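Mirolysin (Tannerella forsythia, PDB 6R7V) is a pappalysin-family metallopeptidase of the metzincin type, captured here as its cysteine-switched zymogen, that probably cleaves peptide bonds at a zinc ion. Local coordinates at residues A86-A91 and M275-K280; S90-L95 and D234-G239; F103-R108 and N116-T121; N147-L152 and F171-K176; D180-H185 and T206-H211. The protein carries 1 engineered substitution. All coordinates share one frame; numbering follows the deposited sequence.

Contact 5 lies near the centre of the molecule, with the two centres about 3 Å apart, and carries two of the zinc ligands, His207 and His211. Contacts 1 and 2 form one continuous patch, with centres about 8 Å apart. They share Ser90 and Ala91, and Thr279 OG1 bonds to Asp234 OD1 at 2.6 Å. Contact 2 also holds residues of both calcium sites. Contact 1 reaches the zinc helix where Phe278 packs on Thr206. Contacts 3 and 4 meet through Arg108 O and Tyr151 OH, 2.7 Å apart. Phe103 of contact 3 packs on Val209 of contact 5. Contact 4 meets contact 5 where Phe173 packs on Asp180. Contacts 2 and 3 are far apart, about 36 Å between centres.

Contact 1: A86-A91 and M275-K280; sequences ANTPSA and MNLFTK
Thr88 reaches Asn276 with its hydroxyl. OG1 lies 2.7 Å from Asn276 OD1, a hydrogen-bonding distance, although Gln85 O is also within reach of its single proton. The other branch of Thr88, CG2, turns to Leu277 and touches its CD1 at 4.1 Å. The two side chains cross there at about a right angle. On the other end of the same amide, Asn276 ND2 sits 3.7 Å from Asn87 CB. It gives one bond to a water held by Asn87 O, at 3.0 Å from ND2. A second water accepts from Asn276 ND2 and also from Asn87 ND2. Asn276 has its CG between the backbone N and carbonyl carbon (chi1 48°), which turns the amide toward Thr88. Further out, Arg80 donates to Thr88 OG1 and to Asn276 O, so one guanidinium ties both segments. Asn276 ND2 is thus held by two waters; if the Thr88 proton goes to OD1, both ends of the buried amide are satisfied and its rotation is probably fixed.

Contact 2: S90-L95 and D234-G239; sequences SAFANL and DTPNQG. With CA (calcium ion), chain C; CA (calcium ion), chain B.
Leu95 and Asp234 mark the nearest backbone approach, with CA atoms 7.2 Å apart. Segment 90-95 opens with a weakly bonded helical turn, and Leu95 N bonds to Phe92 O at 2.9 Å. Segment 234-239 is an irregular loop. Its first residues face that turn, and its later residues run on to the calcium sites. Two apolar side chains of 90-95 reach across. Leu95 extends its CD1 to 3.8 Å from the backbone oxygen of Asp234. Phe92 meets Pro236 obliquely, CE1 to CG at 4.1 Å. The Asp234 carboxylate is engaged elsewhere, held by Thr279 just before helix 280-288. Between Asp234 and Pro236, the CB of Thr235 points away from segment 90-95. Thr235 O and OG1 both bind one calcium ion at 2.5 Å; Asp230 and Ile232 supply the other protein ligands. The hydroxyl lies between the backbone N and carbonyl carbon (chi1 52°), which lets both oxygens grip the same ion. Gln238 O and Gly239 O bind the second calcium ion at 2.4 Å each, together with Trp219, Asp222 and Ser225. The chemistry is therefore divided along the loop: apolar against segment 90-95, metal coordination by neutral carbonyl and hydroxyl oxygens at the calcium ions. The charged ligands are Asp222 and Asp230. The metal bonds probably fix the loop's path more firmly than the packing does.

Contact 3: F103-R108 and N116-T121; sequences FKLARR and NGITRT
Leu105 lies over the turn that leads into strand 118-122. Its CB is 3.6 Å from Asn116 O. CG stands further off. The two methyls then part: CD1 stays 3.7 Å from Asn116 O and reaches Ile118 CD1 at 4.4 Å, while CD2 comes to 3.8 Å from Gly117 O. With CG anti to the carbonyl carbon (chi1 -70°), the fork spreads over these two peptide oxygens. Next along the chain, Ala106 and Gly117 bring their CA atoms to 4.5 Å. Ala106 O is near Gly117 N, but the angle is too poor for a bond; that N-H is given to Thr115 OG1 instead. Asn116 shapes the turn from within. Its OD1 accepts from Ile118 N at 3.1 Å, an Asx turn with an N-H...O angle of 154°. The donor sits well above the amide's carbonyl plane. Gly117 has positive phi, and this lets the chain swing round into the strand. Strands 101-105 and 118-122 both pair in parallel with strand 45-55. Helix 64-77 lies against them: Leu74 touches Phe103, and Ile67 touches Ile118 and Arg120.

Contact 4: N147-L152 and F171-K176; sequences NTRRYL and FEFQTK
Phe173 points its ring end into the turn formed by Thr148 and Arg149. Thr148 approaches obliquely, with OG1 3.4 Å from Phe173 CE1 and 3.6 Å from Phe173 CZ. The two side chains run past each other in opposite directions. Phe173 extends anti to its backbone N (chi1 -171°), which carries the ring to Thr148 and Arg149. Arg149 has two modelled conformers, so its contact is less certain. In one of them it crosses the phenylalanine at about a right angle. There Arg149 NH1 lies at the ring edge, 4.2 Å from Phe173 CE2, and the guanidinium and ring planes are 49° apart. The turn that presents both residues is an Asx turn leading toward strand 152-157: Asn147 OD1 accepts from Arg149 N at 3.0 Å. Asn147 O also takes two bonds, from Arg150 N and Tyr151 N. The polar ends have their partners elsewhere. Thr148 OG1 bonds to Pro177 O and to a glycerol probably left from crystallisation. Arg149 NE forms a salt bridge with Glu299. Phe173 also packs on Arg297.

Contact 5: D180-H185 and T206-H211; sequences DGVVIH and THAVGH. Engineered in segment 206-211: Ala208 (natural residue Glu). With ZN (zinc ion), chain D.
Val182 and Ile184 are the two bumps that strand 182-185 presents to the zinc helix, and Ala208 sits between them. The CB of Ala208 approaches Val182 CB at 4.0 Å and Ile184 CD1 at 3.8 Å. The chain of Ile184 bends at chi2 (-65°), which brings CD1 to the alanine methyl. Val182 has two modelled conformers, so its methyl contacts are less certain: in one, CG1 rests 3.6 Å from Ala208 O, and Val182 CG2 meets Val209 CG2 at 4.4 Å. Strand and helix run almost antiparallel, at 162°, with axes 8.7 Å apart. All four of these residues are buried. Ala208 is an engineered residue; the natural one is glutamate. The rings of His207 and His211 take no part in this packing and converge on the zinc ion, the NE2 of each binding at 2.0 Å. Their ND1 atoms bond to Tyr266 O and Leu215 O, which orients the rings. His217 and Cys6 complete the four ligands. Cys6 is consistent with the cysteine switch of the latent zymogen. The helix brings His207 and His211, and His217 follows in the loop beyond: the metzincin zinc-binding motif, HEXXH plus a third histidine, with Ala208 at the glutamate position.

Contact 1: A86-A91 and M275-K280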
# COMPACT_ATOMS: atom_id res chain seq x y z
N ALA A 86 -20.97 -1.48 0.40
CA ALA A 86 -22.33 -1.28 0.88
C ALA A 86 -22.32 -0.92 2.37
O ALA A 86 -23.23 -0.22 2.82
CB ALA A 86 -23.16 -2.54 0.64
N ASN A 87 -21.25 -1.33 3.13
CA ASN A 87 -21.06 -1.05 4.56
C ASN A 87 -20.56 0.38 4.83
O ASN A 87 -20.58 0.80 5.99
CB ASN A 87 -20.06 -2.02 5.22
CG ASN A 87 -20.41 -3.47 5.25
OD1 ASN A 87 -21.51 -3.90 4.88
ND2 ASN A 87 -19.46 -4.28 5.73
N THR A 88 -20.07 1.10 3.80
CA THR A 88 -19.58 2.47 4.04
C THR A 88 -20.74 3.31 4.59
O THR A 88 -21.79 3.30 3.95
CB THR A 88 -19.02 3.10 2.78
OG1 THR A 88 -18.04 2.23 2.21
CG2 THR A 88 -18.36 4.46 3.05
N PRO A 89 -20.63 3.98 5.77
CA PRO A 89 -21.78 4.81 6.23
C PRO A 89 -22.22 5.78 5.14
O PRO A 89 -21.37 6.34 4.43
CB PRO A 89 -21.21 5.56 7.44
CG PRO A 89 -20.09 4.66 7.93
CD PRO A 89 -19.47 4.11 6.67
N SER A 90 -23.53 5.95 4.96
CA SER A 90 -24.08 6.82 3.91
C SER A 90 -23.48 8.20 3.97
O SER A 90 -23.27 8.78 2.91
CB SER A 90 -25.60 6.90 4.00
OG SER A 90 -25.98 7.37 5.28
N ALA A 91 -23.15 8.73 5.18
CA ALA A 91 -22.54 10.05 5.29
C ALA A 91 -21.15 10.14 4.64
O ALA A 91 -20.73 11.24 4.26
CB ALA A 91 -22.45 10.49 6.74
N MET A 275 -12.90 -2.18 7.15
CA MET A 275 -12.47 -1.20 6.16
C MET A 275 -13.28 -1.34 4.89
O MET A 275 -13.64 -2.46 4.50
CB MET A 275 -11.01 -1.39 5.79
CG MET A 275 -10.10 -1.16 6.93
SD MET A 275 -8.39 -1.50 6.43
CE MET A 275 -7.56 -0.45 7.66
N ASN A 276 -13.49 -0.23 4.18
CA ASN A 276 -14.27 -0.37 2.96
C ASN A 276 -14.20 0.84 2.01
O ASN A 276 -14.96 0.86 1.04
CB ASN A 276 -15.76 -0.70 3.27
CG ASN A 276 -16.31 0.24 4.31
OD1 ASN A 276 -16.29 1.45 4.13
ND2 ASN A 276 -16.76 -0.31 5.45
N LEU A 277 -13.26 1.80 2.22
CA LEU A 277 -13.13 2.85 1.21
C LEU A 277 -11.81 3.54 1.20
O LEU A 277 -11.07 3.61 2.21
CB LEU A 277 -14.24 3.96 1.31
CG LEU A 277 -13.97 5.10 2.32
CD1 LEU A 277 -14.89 6.30 2.04
CD2 LEU A 277 -14.18 4.65 3.76
N PHE A 278 -11.52 4.08 -0.01
CA PHE A 278 -10.62 5.20 -0.24
C PHE A 278 -11.50 6.38 -0.51
O PHE A 278 -12.61 6.19 -1.03
CB PHE A 278 -9.68 5.01 -1.44
CG PHE A 278 -8.55 4.01 -1.26
CD1 PHE A 278 -7.51 4.26 -0.37
CD2 PHE A 278 -8.49 2.88 -2.07
CE1 PHE A 278 -6.43 3.37 -0.27
CE2 PHE A 278 -7.42 1.98 -1.96
CZ PHE A 278 -6.42 2.22 -1.04
N THR A 279 -11.01 7.59 -0.28
CA THR A 279 -11.80 8.75 -0.68
C THR A 279 -11.43 9.22 -2.09
O THR A 279 -10.37 8.85 -2.63
CB THR A 279 -11.58 9.93 0.27
OG1 THR A 279 -10.25 10.44 0.13
CG2 THR A 279 -11.89 9.62 1.69
N LYS A 280 -12.25 10.12 -2.66
CA LYS A 280 -11.90 10.72 -3.95
C LYS A 280 -10.56 11.47 -3.87
O LYS A 280 -9.78 11.45 -4.82
CB LYS A 280 -13.00 11.69 -4.39
CG LYS A 280 -14.30 10.95 -4.74
CD LYS A 280 -15.45 11.93 -4.94
CE LYS A 280 -16.73 11.19 -5.26
NZ LYS A 280 -17.89 12.14 -5.33
O HOH W 1 -16.50 -3.26 5.84
O HOH W 2 -18.21 1.00 7.68

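Contact 2: S90-L95 and D234-G239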
# COMPACT_ATOMS: atom_id res chain seq x y z
N SER A 90 -23.53 5.95 4.96
CA SER A 90 -24.08 6.82 3.91
C SER A 90 -23.48 8.20 3.97
O SER A 90 -23.27 8.78 2.91
CB SER A 90 -25.60 6.90 4.00
OG SER A 90 -25.98 7.37 5.28
N ALA A 91 -23.15 8.73 5.18
CA ALA A 91 -22.54 10.05 5.29
C ALA A 91 -21.15 10.14 4.64
O ALA A 91 -20.73 11.24 4.26
CB ALA A 91 -22.45 10.49 6.74
N PHE A 92 -20.46 9.01 4.47
CA PHE A 92 -19.13 8.98 3.84
C PHE A 92 -19.15 8.34 2.45
O PHE A 92 -18.17 8.50 1.70
CB PHE A 92 -18.14 8.21 4.71
CG PHE A 92 -17.74 8.78 6.06
CD1 PHE A 92 -17.37 10.11 6.20
CD2 PHE A 92 -17.67 7.95 7.18
CE1 PHE A 92 -16.94 10.61 7.44
CE2 PHE A 92 -17.26 8.45 8.41
CZ PHE A 92 -16.87 9.77 8.52
N ALA A 93 -20.22 7.58 2.10
CA ALA A 93 -20.26 6.88 0.81
C ALA A 93 -20.14 7.85 -0.37
O ALA A 93 -19.51 7.50 -1.37
CB ALA A 93 -21.53 6.06 0.69
N ASN A 94 -20.66 9.07 -0.22
CA ASN A 94 -20.60 10.11 -1.25
C ASN A 94 -19.16 10.66 -1.43
O ASN A 94 -18.85 11.24 -2.48
CB ASN A 94 -21.59 11.24 -0.91
CG ASN A 94 -21.79 11.46 0.57
OD1 ASN A 94 -20.86 11.81 1.31
ND2 ASN A 94 -23.01 11.24 1.05
N LEU A 95 -18.25 10.39 -0.46
CA LEU A 95 -16.84 10.80 -0.56
C LEU A 95 -15.98 9.67 -1.07
O LEU A 95 -14.78 9.90 -1.32
CB LEU A 95 -16.27 11.25 0.81
CG LEU A 95 -17.02 12.36 1.54
CD1 LEU A 95 -16.41 12.57 2.93
CD2 LEU A 95 -16.93 13.65 0.75
N ASP A 234 -10.46 15.60 2.10
CA ASP A 234 -11.75 14.96 2.36
C ASP A 234 -11.66 13.80 3.37
O ASP A 234 -12.69 13.19 3.68
CB ASP A 234 -12.45 14.55 1.07
CG ASP A 234 -11.75 13.49 0.28
OD1 ASP A 234 -10.72 12.96 0.76
OD2 ASP A 234 -12.25 13.14 -0.82
N THR A 235 -10.46 13.55 3.97
CA THR A 235 -10.38 12.64 5.10
C THR A 235 -10.45 13.54 6.35
O THR A 235 -9.59 14.43 6.53
CB THR A 235 -9.13 11.75 5.07
OG1 THR A 235 -8.00 12.60 4.90
CG2 THR A 235 -9.20 10.70 3.98
N PRO A 236 -11.49 13.35 7.21
CA PRO A 236 -11.60 14.19 8.42
C PRO A 236 -10.34 14.18 9.26
O PRO A 236 -9.73 13.12 9.42
CB PRO A 236 -12.74 13.54 9.19
CG PRO A 236 -13.58 12.84 8.14
CD PRO A 236 -12.57 12.34 7.13
N ASN A 237 -9.95 15.34 9.82
CA ASN A 237 -8.82 15.44 10.74
C ASN A 237 -9.06 14.47 11.87
O ASN A 237 -10.17 14.39 12.41
CB ASN A 237 -8.67 16.86 11.26
CG ASN A 237 -7.38 17.15 11.97
OD1 ASN A 237 -6.55 16.28 12.20
ND2 ASN A 237 -7.18 18.41 12.33
N GLN A 238 -8.06 13.70 12.20
CA GLN A 238 -8.25 12.61 13.15
C GLN A 238 -7.12 12.62 14.17
O GLN A 238 -5.99 12.91 13.81
CB GLN A 238 -8.28 11.29 12.33
CG GLN A 238 -8.43 10.00 13.13
CD GLN A 238 -8.61 8.78 12.26
OE1 GLN A 238 -9.27 8.81 11.22
NE2 GLN A 238 -8.02 7.68 12.65
N GLY A 239 -7.43 12.32 15.44
CA GLY A 239 -6.42 12.30 16.51
C GLY A 239 -5.40 11.20 16.31
O GLY A 239 -4.35 11.41 15.70
CA CA C . -7.17 14.64 6.12
CA CA B . -3.69 13.25 14.35
O HOH W 3 -7.42 12.92 7.89
O HOH W 4 -4.23 14.97 12.80
O HOH W 5 -5.52 15.11 8.02
O HOH W 6 -7.95 16.67 7.04
O HOH W 7 -5.50 16.47 5.54

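Contact 3: F103-R108 and N116-T121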
# COMPACT_ATOMS: atom_id res chain seq x y z
N PHE A 103 -4.59 -4.28 -11.30
CA PHE A 103 -3.38 -5.02 -10.97
C PHE A 103 -3.43 -6.33 -11.69
O PHE A 103 -4.47 -6.98 -11.72
CB PHE A 103 -3.29 -5.27 -9.46
CG PHE A 103 -3.22 -4.01 -8.63
CD1 PHE A 103 -4.38 -3.30 -8.31
CD2 PHE A 103 -1.99 -3.50 -8.22
CE1 PHE A 103 -4.31 -2.13 -7.55
CE2 PHE A 103 -1.92 -2.30 -7.50
CZ PHE A 103 -3.09 -1.63 -7.16
N LYS A 104 -2.31 -6.72 -12.32
CA LYS A 104 -2.26 -8.02 -12.98
C LYS A 104 -0.93 -8.64 -12.73
O LYS A 104 0.10 -7.97 -12.86
CB LYS A 104 -2.49 -7.93 -14.50
CG LYS A 104 -3.88 -7.51 -14.95
CD LYS A 104 -3.96 -7.50 -16.49
CE LYS A 104 -5.15 -6.71 -16.93
NZ LYS A 104 -5.34 -6.75 -18.40
N LEU A 105 -0.91 -9.96 -12.46
CA LEU A 105 0.37 -10.61 -12.32
C LEU A 105 1.11 -10.60 -13.65
O LEU A 105 0.52 -10.84 -14.71
CB LEU A 105 0.16 -12.06 -11.88
CG LEU A 105 -0.34 -12.25 -10.43
CD1 LEU A 105 -0.69 -13.74 -10.18
CD2 LEU A 105 0.75 -11.84 -9.42
N ALA A 106 2.41 -10.31 -13.59
CA ALA A 106 3.25 -10.29 -14.78
C ALA A 106 3.26 -11.63 -15.49
O ALA A 106 3.17 -12.67 -14.86
CB ALA A 106 4.68 -9.94 -14.37
N ARG A 107 3.38 -11.59 -16.82
CA ARG A 107 3.46 -12.78 -17.64
C ARG A 107 4.79 -12.84 -18.38
O ARG A 107 5.11 -13.84 -19.01
CB ARG A 107 2.27 -12.89 -18.62
CG ARG A 107 0.92 -13.01 -17.89
CD ARG A 107 0.74 -14.28 -17.08
NE ARG A 107 1.07 -15.51 -17.81
CZ ARG A 107 0.24 -16.17 -18.62
NH1 ARG A 107 -1.00 -15.74 -18.80
NH2 ARG A 107 0.65 -17.27 -19.24
N ARG A 108 5.56 -11.75 -18.28
CA ARG A 108 6.91 -11.69 -18.89
C ARG A 108 7.87 -11.18 -17.84
O ARG A 108 7.58 -10.16 -17.20
CB ARG A 108 6.92 -10.76 -20.11
CG ARG A 108 6.07 -11.30 -21.25
CD ARG A 108 5.87 -10.29 -22.31
NE ARG A 108 4.76 -10.65 -23.19
CZ ARG A 108 4.51 -10.06 -24.35
NH1 ARG A 108 5.27 -9.06 -24.77
NH2 ARG A 108 3.49 -10.46 -25.10
N ASN A 116 4.52 -16.70 -14.40
CA ASN A 116 3.16 -16.58 -13.88
C ASN A 116 3.11 -15.36 -12.92
O ASN A 116 2.04 -15.10 -12.36
CB ASN A 116 2.71 -17.87 -13.15
CG ASN A 116 3.54 -18.23 -11.93
OD1 ASN A 116 4.63 -17.68 -11.69
ND2 ASN A 116 3.06 -19.19 -11.14
N GLY A 117 4.25 -14.69 -12.71
CA GLY A 117 4.37 -13.50 -11.87
C GLY A 117 4.54 -13.82 -10.39
O GLY A 117 4.34 -12.95 -9.53
N ILE A 118 4.86 -15.09 -10.07
CA ILE A 118 5.12 -15.53 -8.71
C ILE A 118 6.52 -16.14 -8.68
O ILE A 118 6.82 -17.06 -9.47
CB ILE A 118 4.05 -16.54 -8.23
CG1 ILE A 118 2.63 -15.91 -8.25
CG2 ILE A 118 4.42 -17.11 -6.83
CD1 ILE A 118 1.46 -16.93 -8.12
N THR A 119 7.38 -15.65 -7.77
CA THR A 119 8.70 -16.27 -7.59
C THR A 119 8.69 -16.97 -6.24
O THR A 119 7.93 -16.59 -5.35
CB THR A 119 9.85 -15.28 -7.68
OG1 THR A 119 9.83 -14.39 -6.55
CG2 THR A 119 9.85 -14.47 -8.99
N ARG A 120 9.53 -17.98 -6.11
CA ARG A 120 9.65 -18.78 -4.89
C ARG A 120 11.11 -18.87 -4.52
O ARG A 120 11.91 -19.37 -5.33
CB ARG A 120 9.07 -20.18 -5.08
CG ARG A 120 7.65 -20.25 -5.64
CD ARG A 120 6.67 -20.39 -4.52
NE ARG A 120 5.28 -20.36 -4.96
CZ ARG A 120 4.28 -20.22 -4.11
NH1 ARG A 120 4.53 -20.11 -2.81
NH2 ARG A 120 3.03 -20.18 -4.55
N THR A 121 11.47 -18.43 -3.32
CA THR A 121 12.85 -18.45 -2.85
C THR A 121 12.90 -19.06 -1.48
O THR A 121 12.36 -18.49 -0.54
CB THR A 121 13.45 -17.03 -2.81
OG1 THR A 121 13.23 -16.39 -4.07
CG2 THR A 121 14.96 -17.03 -2.44

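Contact 4: N147-L152 and F171-K176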
# COMPACT_ATOMS: atom_id res chain seq x y z
N ASN A 147 12.95 -5.16 -12.12
CA ASN A 147 12.94 -3.77 -12.61
C ASN A 147 11.75 -2.94 -12.00
O ASN A 147 10.62 -3.00 -12.49
CB ASN A 147 12.85 -3.77 -14.13
CG ASN A 147 12.98 -2.38 -14.72
OD1 ASN A 147 12.94 -1.35 -14.01
ND2 ASN A 147 13.05 -2.32 -16.04
N THR A 148 12.04 -2.11 -10.96
CA THR A 148 10.99 -1.39 -10.24
C THR A 148 10.34 -0.26 -11.05
O THR A 148 9.33 0.30 -10.61
CB THR A 148 11.50 -0.87 -8.90
OG1 THR A 148 12.60 -0.00 -9.13
CG2 THR A 148 11.91 -2.00 -7.98
N ARG A 149 10.90 0.04 -12.25
CA ARG A 149 10.27 1.04 -13.12
C ARG A 149 9.09 0.42 -13.84
O ARG A 149 8.23 1.13 -14.34
CB ARG A 149 11.27 1.54 -14.18
CG ARG A 149 12.57 2.08 -13.61
CD ARG A 149 13.54 2.52 -14.69
NE ARG A 149 13.04 3.62 -15.53
CZ ARG A 149 12.91 4.88 -15.10
NH1 ARG A 149 13.17 5.19 -13.84
NH2 ARG A 149 12.49 5.82 -15.94
N ARG A 150 9.07 -0.92 -13.94
CA ARG A 150 8.07 -1.63 -14.72
C ARG A 150 7.15 -2.53 -13.91
O ARG A 150 6.05 -2.82 -14.39
CB ARG A 150 8.76 -2.47 -15.78
CG ARG A 150 9.43 -1.56 -16.82
CD ARG A 150 10.14 -2.32 -17.90
NE ARG A 150 11.26 -1.51 -18.37
CZ ARG A 150 12.10 -1.87 -19.33
NH1 ARG A 150 11.94 -3.02 -19.97
NH2 ARG A 150 13.11 -1.07 -19.66
N TYR A 151 7.59 -3.01 -12.76
CA TYR A 151 6.78 -3.92 -11.95
C TYR A 151 6.61 -3.41 -10.56
O TYR A 151 7.54 -2.85 -9.97
CB TYR A 151 7.49 -5.31 -11.81
CG TYR A 151 7.87 -5.97 -13.11
CD1 TYR A 151 7.04 -6.93 -13.70
CD2 TYR A 151 9.11 -5.74 -13.70
CE1 TYR A 151 7.41 -7.60 -14.86
CE2 TYR A 151 9.52 -6.45 -14.84
CZ TYR A 151 8.66 -7.37 -15.42
OH TYR A 151 9.05 -8.01 -16.56
N LEU A 152 5.43 -3.66 -9.99
CA LEU A 152 5.24 -3.54 -8.55
C LEU A 152 5.68 -4.86 -7.95
O LEU A 152 5.12 -5.91 -8.25
CB LEU A 152 3.79 -3.23 -8.15
CG LEU A 152 3.37 -3.54 -6.68
CD1 LEU A 152 4.14 -2.68 -5.66
CD2 LEU A 152 1.88 -3.30 -6.46
N PHE A 171 8.58 9.26 -2.65
CA PHE A 171 9.66 10.25 -2.53
C PHE A 171 11.03 9.59 -2.39
O PHE A 171 12.06 10.26 -2.54
CB PHE A 171 9.42 11.25 -1.36
CG PHE A 171 9.85 10.74 0.01
CD1 PHE A 171 8.99 9.96 0.78
CD2 PHE A 171 11.11 11.02 0.51
CE1 PHE A 171 9.39 9.48 2.03
CE2 PHE A 171 11.52 10.49 1.75
CZ PHE A 171 10.66 9.72 2.49
N GLU A 172 11.06 8.30 -2.06
CA GLU A 172 12.29 7.53 -1.88
C GLU A 172 12.70 6.82 -3.18
O GLU A 172 13.78 6.20 -3.19
CB GLU A 172 12.11 6.44 -0.78
CG GLU A 172 11.27 6.84 0.44
CD GLU A 172 11.19 5.85 1.60
OE1 GLU A 172 10.10 5.31 1.91
OE2 GLU A 172 12.26 5.63 2.22
N PHE A 173 11.87 6.86 -4.25
CA PHE A 173 12.17 6.10 -5.46
C PHE A 173 13.50 6.49 -6.10
O PHE A 173 14.30 5.59 -6.43
CB PHE A 173 11.04 6.19 -6.50
CG PHE A 173 11.26 5.24 -7.64
CD1 PHE A 173 10.84 3.92 -7.55
CD2 PHE A 173 12.00 5.63 -8.76
CE1 PHE A 173 11.05 3.03 -8.60
CE2 PHE A 173 12.21 4.73 -9.82
CZ PHE A 173 11.75 3.43 -9.72
N GLN A 174 13.74 7.78 -6.29
CA GLN A 174 14.96 8.23 -6.96
C GLN A 174 16.20 7.71 -6.24
O GLN A 174 17.08 7.17 -6.92
CB GLN A 174 14.96 9.76 -7.06
CG GLN A 174 16.26 10.37 -7.62
CD GLN A 174 16.19 11.87 -7.75
OE1 GLN A 174 15.87 12.60 -6.80
NE2 GLN A 174 16.49 12.37 -8.94
N THR A 175 16.27 7.83 -4.90
CA THR A 175 17.47 7.41 -4.16
C THR A 175 17.53 5.92 -3.80
O THR A 175 18.62 5.39 -3.54
CB THR A 175 17.67 8.24 -2.89
OG1 THR A 175 16.49 8.14 -2.09
CG2 THR A 175 17.99 9.72 -3.19
N LYS A 176 16.36 5.25 -3.73
CA LYS A 176 16.33 3.83 -3.33
C LYS A 176 15.52 3.02 -4.35
O LYS A 176 14.55 2.36 -3.98
CB LYS A 176 15.73 3.69 -1.91
CG LYS A 176 16.61 4.38 -0.84
CD LYS A 176 16.09 4.18 0.58
CE LYS A 176 16.54 2.87 1.18
NZ LYS A 176 16.21 2.76 2.62

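Contact 5: D180-H185 and T206-H211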
# COMPACT_ATOMS: atom_id res chain seq x y z
N ASP A 180 12.11 -0.29 -3.90
CA ASP A 180 10.75 0.18 -4.08
C ASP A 180 9.78 -1.00 -4.16
O ASP A 180 10.09 -2.03 -4.77
CB ASP A 180 10.63 1.08 -5.32
CG ASP A 180 9.23 1.65 -5.48
OD1 ASP A 180 8.72 2.27 -4.52
OD2 ASP A 180 8.63 1.41 -6.52
N GLY A 181 8.64 -0.88 -3.48
CA GLY A 181 7.65 -1.94 -3.45
C GLY A 181 7.08 -2.10 -2.07
O GLY A 181 7.16 -1.17 -1.23
N VAL A 182 6.44 -3.28 -1.85
CA VAL A 182 5.77 -3.52 -0.57
C VAL A 182 6.07 -4.91 -0.06
O VAL A 182 6.37 -5.83 -0.84
CB VAL A 182 4.23 -3.25 -0.59
CG1 VAL A 182 3.90 -1.84 -1.11
CG2 VAL A 182 3.48 -4.31 -1.39
N VAL A 183 6.08 -5.04 1.27
CA VAL A 183 6.39 -6.31 1.95
C VAL A 183 5.21 -6.63 2.85
O VAL A 183 4.78 -5.76 3.64
CB VAL A 183 7.70 -6.21 2.77
CG1 VAL A 183 8.05 -7.55 3.39
CG2 VAL A 183 8.88 -5.72 1.91
N ILE A 184 4.69 -7.88 2.75
CA ILE A 184 3.55 -8.28 3.55
C ILE A 184 3.86 -9.54 4.34
O ILE A 184 4.44 -10.49 3.80
CB ILE A 184 2.29 -8.51 2.66
CG1 ILE A 184 1.98 -7.34 1.66
CG2 ILE A 184 1.02 -8.78 3.55
CD1 ILE A 184 1.59 -5.98 2.42
N HIS A 185 3.38 -9.61 5.59
CA HIS A 185 3.55 -10.83 6.40
C HIS A 185 2.75 -11.93 5.75
O HIS A 185 1.58 -11.73 5.41
CB HIS A 185 3.01 -10.54 7.80
CG HIS A 185 3.41 -11.55 8.83
ND1 HIS A 185 3.08 -12.88 8.71
CD2 HIS A 185 4.16 -11.38 9.95
CE1 HIS A 185 3.62 -13.48 9.76
NE2 HIS A 185 4.29 -12.63 10.53
N THR A 206 -3.80 -3.84 0.66
CA THR A 206 -4.46 -2.63 0.13
C THR A 206 -3.88 -1.39 0.80
O THR A 206 -3.54 -0.41 0.11
CB THR A 206 -5.98 -2.70 0.41
OG1 THR A 206 -6.47 -3.81 -0.35
CG2 THR A 206 -6.72 -1.44 -0.07
N HIS A 207 -3.70 -1.47 2.14
CA HIS A 207 -3.14 -0.37 2.92
C HIS A 207 -1.69 -0.07 2.47
O HIS A 207 -1.33 1.10 2.26
CB HIS A 207 -3.21 -0.80 4.39
CG HIS A 207 -2.57 0.12 5.36
ND1 HIS A 207 -3.32 0.92 6.20
CD2 HIS A 207 -1.25 0.29 5.65
CE1 HIS A 207 -2.45 1.55 6.97
NE2 HIS A 207 -1.19 1.22 6.65
N ALA A 208 -0.85 -1.13 2.33
CA ALA A 208 0.56 -0.94 1.95
C ALA A 208 0.66 -0.37 0.56
O ALA A 208 1.51 0.49 0.31
CB ALA A 208 1.30 -2.26 2.01
N VAL A 209 -0.15 -0.88 -0.38
CA VAL A 209 -0.12 -0.36 -1.76
C VAL A 209 -0.56 1.12 -1.74
O VAL A 209 -0.01 1.93 -2.50
CB VAL A 209 -0.95 -1.26 -2.73
CG1 VAL A 209 -1.10 -0.63 -4.11
CG2 VAL A 209 -0.32 -2.64 -2.85
N GLY A 210 -1.50 1.49 -0.85
CA GLY A 210 -1.85 2.90 -0.69
C GLY A 210 -0.61 3.72 -0.37
O GLY A 210 -0.41 4.76 -0.97
N HIS A 211 0.26 3.26 0.59
CA HIS A 211 1.53 4.00 0.84
C HIS A 211 2.46 4.04 -0.38
O HIS A 211 3.07 5.07 -0.65
CB HIS A 211 2.31 3.37 1.98
CG HIS A 211 1.67 3.42 3.35
ND1 HIS A 211 1.29 4.62 3.94
CD2 HIS A 211 1.50 2.43 4.24
CE1 HIS A 211 0.90 4.31 5.17
NE2 HIS A 211 1.03 3.02 5.40
ZN ZN D . 0.60 2.02 7.13